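PDB 1YLM: hypothetical protein BSU32300 from Bacillus subtilis subsp. subtilis str. 168, which is probably the RNase toxin of a putative type VII toxin-antitoxin system, forms a homodimer and is probably neutralised by its cognate antitoxin YutD. Local coordinates for residues Glu10-Phe15 with Leu50-Asp55; Leu22-Thr27 with Ala117-Leu122; Ala37-Gly42 with Leu104-Gly109. All blocks are in the same frame, centred on the assembly; numbering follows the deposited sequence.

Interaction 1: residues Glu10-Phe15 with Leu50-Asp55; sequences EKTLGF and LDTGND
Thr12 and Thr52 are the residues at which the backbones of Glu10-Phe15 and Leu50-Asp55 come closest, with 7.3 Å between Thr12 CA and Thr52 CA. Both segments are helical throughout. They run in roughly opposite directions, as expected for neighbouring members of an up-and-down helical bundle. Each is an inner part of a longer helix, held by its own backbone bonds, such as Gly14 N to Glu10 O at 3.0 Å and Asn54 N to Leu50 O at 2.8 Å.

The contact is small and buried. Both threonines turn CB toward the facing helix, and their side chains slide past each other in opposite directions. The hydroxyls meet in the gap, with Thr12 OG1 3.1 Å from Thr52 OG1. The chi1 of Thr12 is 117°, well off a staggered position, and this turn carries OG1 toward Thr52. In Thr52, OG1 lies anti to the carbonyl carbon (chi1 -64°). It is hydrogen-bonded to Cys48 O, one turn back in its own helix, so this buried hydroxyl has a backbone partner. Leu13 adds a lighter touch. Its CD2 branch reaches Thr52 OG1 at 4.2 Å, and the two side chains cross at about a right angle.

Helix 119-137 covers one side of the contact, where Ile129 touches both Leu13 and Thr52 and Pro126 touches Leu13. On the subunit interface, Leu104 of the second subunit packs on Thr12 and Phe15, and Asp51 is hydrogen-bonded to Tyr103 of the second subunit. Helices 6-23 and 32-59 thus meet both helix 119-137 of their own chain and the dimer partner around this contact.

Interaction 2: residues Leu22-Thr27 with Ala117-Leu122; sequences LFDSQT and AHQTAL
Asp24 and Gln119 join two helix ends of the bundle: the C-terminal end of helix 6-23 and the first turn of helix 119-137. Asp24 is the first residue to leave helical geometry after the former. His118 is the N-cap of the latter, and it also marks the break from helix 108-117. The nearest backbones are those of Asp24 and Gln119, whose CA atoms are 9.0 Å apart, so the long glutamine side chain has to bridge the gap.

Gln119 does so by being stretched out. Its CG is anti to the backbone N (chi1 -168°), and the chain stays extended beyond it. NE2 of Gln119 then donates to OD1 of Asp24 at 2.8 Å, with a nearly straight N-H...O angle of 160°. The acceptor lies in the plane of the amide. The donor, however, meets OD1 from above the carboxylate plane, and the two flat groups are turned 77° apart. The other end of the amide meets Phe23. There, Gln119 OE1 is 3.4 Å from Phe23 CE2, at the edge of the ring and near its plane.

Just beyond, the turn holds itself: Leu22 O accepts from both N and OG of Ser25, the latter at 2.6 Å. Phe23 is further enclosed by Tyr112 and Ile115 of helix 108-117. Lys116 forms a long, weak ion pair with Asp24.

The chemistry suggests an amide with a preferred orientation. Its N-H end faces a carboxylate, and its carbonyl oxygen faces the C-H rim of an aromatic ring, which would carry a slight positive charge. Reversing the amide would probably set two oxygens against each other, so both neighbours probably prefer the same orientation for Gln119.

Interaction 3: residues Ala37-Gly42 with Leu104-Gly109; sequences ALQRIG and LLADSG
Gln39 lays its side chain against Ser108 and Ala106, where the chain enters helix 108-117. Gln39 CG comes within 3.3 Å of Ser108 OG, and Gln39 NE2 lies 3.8 Å from Ala106 CB. CG of Gln39 sits beside the backbone N (chi1 -68°). From there the extended chain brings the amide to the facing segment, although CB itself does not point at it. NE2 of Gln39 donates to OG of Ser108 at 3.2 Å. The bond is bent, with an N-H...O angle of 139°, and the hydroxyl is tilted 24° from the amide plane.

Leu38 adds a van der Waals contact: its CD2 branch rests 3.3 Å from the backbone oxygen Ser108 O, while the side chain also packs on Tyr112 and Ile115 of helix 108-117. Asp107 is the N-cap of that helix, and its OD1 accepts a weak capping bond from Gly109 N. The side chain of Ala106 is about 11 Å from that of Arg96, the active-site residue by similarity.

Both polar groups work twice. Ser108 OG is also hydrogen-bonded to Glu35 O, which ties it to the backbone of helix 32-59. Gln39 OE1 accepts from Arg40 NE of the second subunit, and the symmetric bond joins Arg40 to Gln39 of that subunit. The amide of Gln39 therefore gives an N-H to its own chain and its oxygen to the dimer partner, and these two uses probably settle its orientation. One residue thus couples the start of helix 108-117 to the dimer interface.

In the fold
From the N terminus, helix 6-23 supplies the first segments of interactions 1 and 2. Helix 32-59 follows, with 37-42 opening interaction 3 and 50-55 closing the loop of interaction 1. The chain then passes through helices 71-77, 83-93 and 96-100 before 104-109 closes interaction 3. Interaction 2 closes last, at 117-122. Interaction 3 is therefore nested inside interaction 2, while interaction 1 crosses both. Interactions 2 and 3 touch through Phe23 and Leu38; the centre of interaction 1 lies about 18 Å and 21 Å from theirs. Together they tie helices 6-23, 32-59, 108-117 and 119-137 into one bundle, and all three reach the second subunit.

Interaction 1: residues Glu10-Phe15 with Leu50-Asp55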
loop_
_atom_site.group_PDB
_atom_site.type_symbol
_atom_site.label_atom_id
_atom_site.label_comp_id
_atom_site.label_asym_id
_atom_site.label_seq_id
_atom_site.Cartn_x
_atom_site.Cartn_y
_atom_site.Cartn_z
ATOM N N GLU A 10 -12.398 -3.940 16.202
ATOM C CA GLU A 10 -12.220 -2.842 17.129
ATOM C C GLU A 10 -10.790 -2.299 17.351
ATOM O O GLU A 10 -10.579 -1.071 17.312
ATOM C CB GLU A 10 -12.782 -3.219 18.532
ATOM C CG GLU A 10 -14.296 -3.478 18.611
ATOM C CD GLU A 10 -14.813 -3.841 20.019
ATOM O OE1 GLU A 10 -14.009 -4.250 20.886
ATOM O OE2 GLU A 10 -16.042 -3.702 20.249
ATOM N N LYS A 11 -9.775 -3.150 17.438
ATOM C CA LYS A 11 -8.451 -2.911 16.836
ATOM C C LYS A 11 -8.233 -2.074 15.600
ATOM O O LYS A 11 -7.488 -1.084 15.659
ATOM C CB LYS A 11 -7.497 -4.112 16.985
ATOM C CG LYS A 11 -7.349 -4.528 18.476
ATOM C CD LYS A 11 -6.692 -5.915 18.660
ATOM C CE LYS A 11 -7.011 -6.576 20.034
ATOM N NZ LYS A 11 -6.558 -8.029 20.064
ATOM N N THR A 12 -8.872 -2.447 14.505
ATOM C CA THR A 12 -8.668 -1.644 13.310
ATOM C C THR A 12 -9.366 -0.282 13.360
ATOM O O THR A 12 -8.850 0.684 12.799
ATOM C CB THR A 12 -8.769 -2.437 11.957
ATOM O OG1 THR A 12 -9.846 -1.993 11.136
ATOM C CG2 THR A 12 -8.709 -3.916 12.143
ATOM N N LEU A 13 -10.500 -0.190 14.067
ATOM C CA LEU A 13 -11.147 1.111 14.294
ATOM C C LEU A 13 -10.275 2.076 15.100
ATOM O O LEU A 13 -10.206 3.260 14.793
ATOM C CB LEU A 13 -12.517 0.933 14.980
ATOM C CG LEU A 13 -13.660 0.293 14.174
ATOM C CD1 LEU A 13 -14.948 0.325 15.002
ATOM C CD2 LEU A 13 -13.879 0.977 12.857
ATOM N N GLY A 14 -9.610 1.570 16.139
ATOM C CA GLY A 14 -8.683 2.400 16.924
ATOM C C GLY A 14 -7.522 2.915 16.089
ATOM O O GLY A 14 -7.149 4.086 16.180
ATOM N N PHE A 15 -6.939 2.016 15.287
ATOM C CA PHE A 15 -5.853 2.358 14.377
ATOM C C PHE A 15 -6.306 3.440 13.401
ATOM O O PHE A 15 -5.619 4.449 13.209
ATOM C CB PHE A 15 -5.472 1.103 13.608
ATOM C CG PHE A 15 -4.277 1.265 12.707
ATOM C CD1 PHE A 15 -2.977 1.120 13.217
ATOM C CD2 PHE A 15 -4.453 1.496 11.339
ATOM C CE1 PHE A 15 -1.861 1.236 12.360
ATOM C CE2 PHE A 15 -3.344 1.615 10.484
ATOM C CZ PHE A 15 -2.059 1.488 11.001
ATOM N N LEU A 50 -12.311 -0.961 4.242
ATOM C CA LEU A 50 -12.605 -2.181 3.471
ATOM C C LEU A 50 -12.532 -3.439 4.327
ATOM O O LEU A 50 -13.395 -4.320 4.217
ATOM C CB LEU A 50 -11.652 -2.306 2.287
ATOM C CG LEU A 50 -11.808 -1.215 1.217
ATOM C CD1 LEU A 50 -10.778 -1.390 0.121
ATOM C CD2 LEU A 50 -13.243 -1.149 0.638
ATOM N N ASP A 51 -11.495 -3.509 5.170
ATOM C CA ASP A 51 -11.265 -4.671 6.029
ATOM C C ASP A 51 -12.380 -4.785 7.063
ATOM O O ASP A 51 -12.939 -5.876 7.266
ATOM C CB ASP A 51 -9.883 -4.575 6.718
ATOM C CG ASP A 51 -8.724 -4.959 5.778
ATOM O OD1 ASP A 51 -8.975 -5.579 4.730
ATOM O OD2 ASP A 51 -7.561 -4.659 6.104
ATOM N N THR A 52 -12.724 -3.656 7.679
ATOM C CA THR A 52 -13.850 -3.607 8.633
ATOM C C THR A 52 -15.167 -3.989 7.948
ATOM O O THR A 52 -15.942 -4.819 8.469
ATOM C CB THR A 52 -13.963 -2.226 9.325
ATOM O OG1 THR A 52 -12.778 -2.001 10.110
ATOM C CG2 THR A 52 -15.183 -2.196 10.263
ATOM N N GLY A 53 -15.416 -3.406 6.779
ATOM C CA GLY A 53 -16.604 -3.753 5.981
ATOM C C GLY A 53 -16.701 -5.240 5.672
ATOM O O GLY A 53 -17.761 -5.857 5.900
ATOM N N ASN A 54 -15.613 -5.827 5.166
ATOM C CA ASN A 54 -15.561 -7.282 4.941
ATOM C C ASN A 54 -15.845 -8.074 6.210
ATOM O O ASN A 54 -16.591 -9.047 6.176
ATOM C CB ASN A 54 -14.210 -7.748 4.369
ATOM C CG ASN A 54 -14.092 -7.546 2.864
ATOM O OD1 ASN A 54 -13.007 -7.222 2.365
ATOM N ND2 ASN A 54 -15.184 -7.744 2.138
ATOM N N ASP A 55 -15.222 -7.687 7.325
ATOM C CA ASP A 55 -15.427 -8.403 8.599
ATOM C C ASP A 55 -16.888 -8.307 9.060
ATOM O O ASP A 55 -17.470 -9.283 9.552
ATOM C CB ASP A 55 -14.466 -7.878 9.680
ATOM C CG ASP A 55 -13.014 -8.238 9.397
ATOM O OD1 ASP A 55 -12.778 -9.188 8.615
ATOM O OD2 ASP A 55 -12.111 -7.569 9.945
#

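Interaction 2: residues Leu22-Thr27 with Ala117-Leu122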
loop_
_atom_site.group_PDB
_atom_site.type_symbol
_atom_site.label_atom_id
_atom_site.label_comp_id
_atom_site.label_asym_id
_atom_site.label_seq_id
_atom_site.Cartn_x
_atom_site.Cartn_y
_atom_site.Cartn_z
ATOM N N LEU A 22 -4.058 12.079 13.009
ATOM C CA LEU A 22 -2.802 12.545 12.433
ATOM C C LEU A 22 -3.082 13.401 11.208
ATOM O O LEU A 22 -2.441 14.442 11.016
ATOM C CB LEU A 22 -1.886 11.364 12.095
ATOM C CG LEU A 22 -1.302 10.624 13.300
ATOM C CD1 LEU A 22 -0.446 9.439 12.869
ATOM C CD2 LEU A 22 -0.485 11.580 14.189
ATOM N N PHE A 23 -4.074 12.996 10.412
ATOM C CA PHE A 23 -4.493 13.790 9.256
ATOM C C PHE A 23 -4.953 15.166 9.717
ATOM O O PHE A 23 -4.660 16.175 9.084
ATOM C CB PHE A 23 -5.617 13.108 8.465
ATOM C CG PHE A 23 -6.161 13.963 7.353
ATOM C CD1 PHE A 23 -5.438 14.124 6.175
ATOM C CD2 PHE A 23 -7.367 14.644 7.501
ATOM C CE1 PHE A 23 -5.922 14.938 5.139
ATOM C CE2 PHE A 23 -7.865 15.457 6.472
ATOM C CZ PHE A 23 -7.136 15.599 5.289
ATOM N N ASP A 24 -5.664 15.206 10.831
ATOM C CA ASP A 24 -6.225 16.457 11.300
ATOM C C ASP A 24 -5.177 17.330 12.015
ATOM O O ASP A 24 -5.510 18.392 12.515
ATOM C CB ASP A 24 -7.447 16.177 12.183
ATOM C CG ASP A 24 -8.326 17.393 12.365
ATOM O OD1 ASP A 24 -8.805 17.965 11.356
ATOM O OD2 ASP A 24 -8.532 17.775 13.532
ATOM N N SER A 25 -3.912 16.892 12.000
ATOM C CA SER A 25 -2.800 17.547 12.709
ATOM C C SER A 25 -2.125 18.674 11.917
ATOM O O SER A 25 -2.315 18.798 10.699
ATOM C CB SER A 25 -1.734 16.508 13.102
ATOM O OG SER A 25 -0.868 16.193 12.007
ATOM N N GLN A 26 -1.305 19.466 12.609
ATOM C CA GLN A 26 -0.613 20.613 11.983
ATOM C C GLN A 26 0.712 20.212 11.301
ATOM O O GLN A 26 1.793 20.446 11.844
ATOM C CB GLN A 26 -0.391 21.750 13.001
ATOM C CG GLN A 26 -1.212 21.620 14.285
ATOM C CD GLN A 26 -1.940 22.897 14.682
ATOM O OE1 GLN A 26 -2.936 23.276 14.060
ATOM N NE2 GLN A 26 -1.464 23.548 15.743
ATOM N N THR A 27 0.594 19.589 10.123
ATOM C CA THR A 27 1.707 19.180 9.234
ATOM C C THR A 27 1.493 20.147 8.055
ATOM O O THR A 27 0.350 20.268 7.605
ATOM C CB THR A 27 1.557 17.691 8.902
ATOM O OG1 THR A 27 1.428 16.964 10.137
ATOM C CG2 THR A 27 2.748 17.170 8.160
ATOM N N ALA A 117 -12.637 16.703 2.156
ATOM C CA ALA A 117 -14.021 16.800 1.691
ATOM C C ALA A 117 -14.949 15.807 2.396
ATOM O O ALA A 117 -16.141 16.060 2.527
ATOM C CB ALA A 117 -14.080 16.593 0.194
ATOM N N HIS A 118 -14.404 14.667 2.813
ATOM C CA HIS A 118 -15.216 13.608 3.426
ATOM C C HIS A 118 -14.816 13.340 4.865
ATOM O O HIS A 118 -15.056 12.259 5.386
ATOM C CB HIS A 118 -15.160 12.340 2.561
ATOM C CG HIS A 118 -15.482 12.598 1.116
ATOM N ND1 HIS A 118 -16.669 13.178 0.715
ATOM C CD2 HIS A 118 -14.759 12.406 -0.013
ATOM C CE1 HIS A 118 -16.676 13.302 -0.602
ATOM N NE2 HIS A 118 -15.527 12.846 -1.069
ATOM N N GLN A 119 -14.230 14.342 5.521
ATOM C CA GLN A 119 -13.679 14.134 6.849
ATOM C C GLN A 119 -14.765 13.792 7.882
ATOM O O GLN A 119 -14.559 12.921 8.724
ATOM C CB GLN A 119 -12.828 15.334 7.285
ATOM C CG GLN A 119 -11.996 15.054 8.535
ATOM C CD GLN A 119 -10.972 16.123 8.824
ATOM O OE1 GLN A 119 -10.572 16.867 7.937
ATOM N NE2 GLN A 119 -10.531 16.196 10.074
ATOM N N THR A 120 -15.929 14.438 7.797
ATOM C CA THR A 120 -17.025 14.128 8.726
ATOM C C THR A 120 -17.515 12.663 8.620
ATOM O O THR A 120 -17.669 11.988 9.648
ATOM C CB THR A 120 -18.212 15.121 8.590
ATOM O OG1 THR A 120 -17.762 16.453 8.901
ATOM C CG2 THR A 120 -19.328 14.758 9.561
ATOM N N ALA A 121 -17.757 12.183 7.398
ATOM C CA ALA A 121 -18.125 10.776 7.166
ATOM C C ALA A 121 -17.012 9.842 7.666
ATOM O O ALA A 121 -17.278 8.801 8.281
ATOM C CB ALA A 121 -18.416 10.520 5.709
ATOM N N LEU A 122 -15.761 10.228 7.435
ATOM C CA LEU A 122 -14.638 9.444 7.973
ATOM C C LEU A 122 -14.655 9.349 9.504
ATOM O O LEU A 122 -14.584 8.249 10.062
ATOM C CB LEU A 122 -13.295 9.981 7.455
ATOM C CG LEU A 122 -13.031 9.726 5.965
ATOM C CD1 LEU A 122 -11.843 10.536 5.476
ATOM C CD2 LEU A 122 -12.817 8.228 5.691
#

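Interaction 3: residues Ala37-Gly42 with Leu104-Gly109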
loop_
_atom_site.group_PDB
_atom_site.type_symbol
_atom_site.label_atom_id
_atom_site.label_comp_id
_atom_site.label_asym_id
_atom_site.label_seq_id
_atom_site.Cartn_x
_atom_site.Cartn_y
_atom_site.Cartn_z
ATOM N N ALA A 37 3.783 10.800 3.696
ATOM C CA ALA A 37 2.973 10.469 4.888
ATOM C C ALA A 37 1.486 10.504 4.557
ATOM O O ALA A 37 0.729 9.644 5.014
ATOM C CB ALA A 37 3.281 11.409 6.055
ATOM N N LEU A 38 1.060 11.507 3.790
ATOM C CA LEU A 38 -0.349 11.639 3.440
ATOM C C LEU A 38 -0.805 10.480 2.568
ATOM O O LEU A 38 -1.906 9.966 2.757
ATOM C CB LEU A 38 -0.639 12.973 2.745
ATOM C CG LEU A 38 -2.098 13.298 2.452
ATOM C CD1 LEU A 38 -2.966 13.283 3.727
ATOM C CD2 LEU A 38 -2.134 14.658 1.765
ATOM N N GLN A 39 0.042 10.038 1.650
ATOM C CA GLN A 39 -0.282 8.819 0.854
ATOM C C GLN A 39 -0.479 7.582 1.743
ATOM O O GLN A 39 -1.413 6.791 1.533
ATOM C CB GLN A 39 0.782 8.546 -0.221
ATOM C CG GLN A 39 0.787 9.604 -1.350
ATOM C CD GLN A 39 2.003 9.498 -2.244
ATOM O OE1 GLN A 39 2.707 8.493 -2.234
ATOM N NE2 GLN A 39 2.240 10.529 -3.040
ATOM N N ARG A 40 0.392 7.415 2.741
ATOM C CA ARG A 40 0.241 6.286 3.658
ATOM C C ARG A 40 -1.061 6.380 4.449
ATOM O O ARG A 40 -1.781 5.392 4.575
ATOM C CB ARG A 40 1.442 6.172 4.599
ATOM C CG ARG A 40 1.414 4.939 5.520
ATOM C CD ARG A 40 1.492 3.657 4.744
ATOM N NE ARG A 40 1.513 2.497 5.626
ATOM C CZ ARG A 40 1.416 1.240 5.198
ATOM N NH1 ARG A 40 1.251 0.986 3.902
ATOM N NH2 ARG A 40 1.448 0.234 6.064
ATOM N N ILE A 41 -1.366 7.570 4.965
ATOM C CA ILE A 41 -2.623 7.796 5.681
ATOM C C ILE A 41 -3.838 7.436 4.803
ATOM O O ILE A 41 -4.736 6.692 5.250
ATOM C CB ILE A 41 -2.754 9.262 6.185
ATOM C CG1 ILE A 41 -1.756 9.525 7.329
ATOM C CG2 ILE A 41 -4.199 9.524 6.643
ATOM C CD1 ILE A 41 -1.667 10.988 7.716
ATOM N N GLY A 42 -3.873 7.966 3.581
ATOM C CA GLY A 42 -4.955 7.653 2.621
ATOM C C GLY A 42 -5.147 6.158 2.421
ATOM O O GLY A 42 -6.280 5.635 2.528
ATOM N N LEU A 104 2.750 5.728 -9.519
ATOM C CA LEU A 104 3.440 6.832 -10.219
ATOM C C LEU A 104 2.525 8.047 -10.393
ATOM O O LEU A 104 2.996 9.182 -10.547
ATOM C CB LEU A 104 4.003 6.423 -11.586
ATOM C CG LEU A 104 5.134 5.392 -11.743
ATOM C CD1 LEU A 104 5.996 5.693 -12.961
ATOM C CD2 LEU A 104 6.012 5.244 -10.519
ATOM N N LEU A 105 1.219 7.794 -10.383
ATOM C CA LEU A 105 0.201 8.829 -10.610
ATOM C C LEU A 105 -0.338 9.480 -9.323
ATOM O O LEU A 105 -1.120 10.440 -9.385
ATOM C CB LEU A 105 -0.963 8.235 -11.422
ATOM C CG LEU A 105 -0.561 7.353 -12.614
ATOM C CD1 LEU A 105 -1.779 6.963 -13.452
ATOM C CD2 LEU A 105 0.510 8.064 -13.462
ATOM N N ALA A 106 0.068 8.964 -8.160
ATOM C CA ALA A 106 -0.438 9.502 -6.891
ATOM C C ALA A 106 -0.157 11.001 -6.770
ATOM O O ALA A 106 0.935 11.472 -7.095
ATOM C CB ALA A 106 0.135 8.724 -5.688
ATOM N N ASP A 107 -1.162 11.743 -6.318
ATOM C CA ASP A 107 -1.112 13.202 -6.224
ATOM C C ASP A 107 -1.577 13.562 -4.819
ATOM O O ASP A 107 -2.756 13.530 -4.525
ATOM C CB ASP A 107 -2.023 13.820 -7.308
ATOM C CG ASP A 107 -2.135 15.358 -7.229
ATOM O OD1 ASP A 107 -1.725 15.987 -6.232
ATOM O OD2 ASP A 107 -2.677 15.943 -8.200
ATOM N N SER A 108 -0.625 13.875 -3.943
ATOM C CA SER A 108 -0.953 14.147 -2.547
ATOM C C SER A 108 -1.875 15.353 -2.327
ATOM O O SER A 108 -2.637 15.367 -1.378
ATOM C CB SER A 108 0.323 14.241 -1.693
ATOM O OG SER A 108 0.803 12.929 -1.431
ATOM N N GLY A 109 -1.832 16.350 -3.215
ATOM C CA GLY A 109 -2.741 17.507 -3.087
ATOM C C GLY A 109 -4.191 17.105 -3.337
ATOM O O GLY A 109 -5.103 17.484 -2.594
#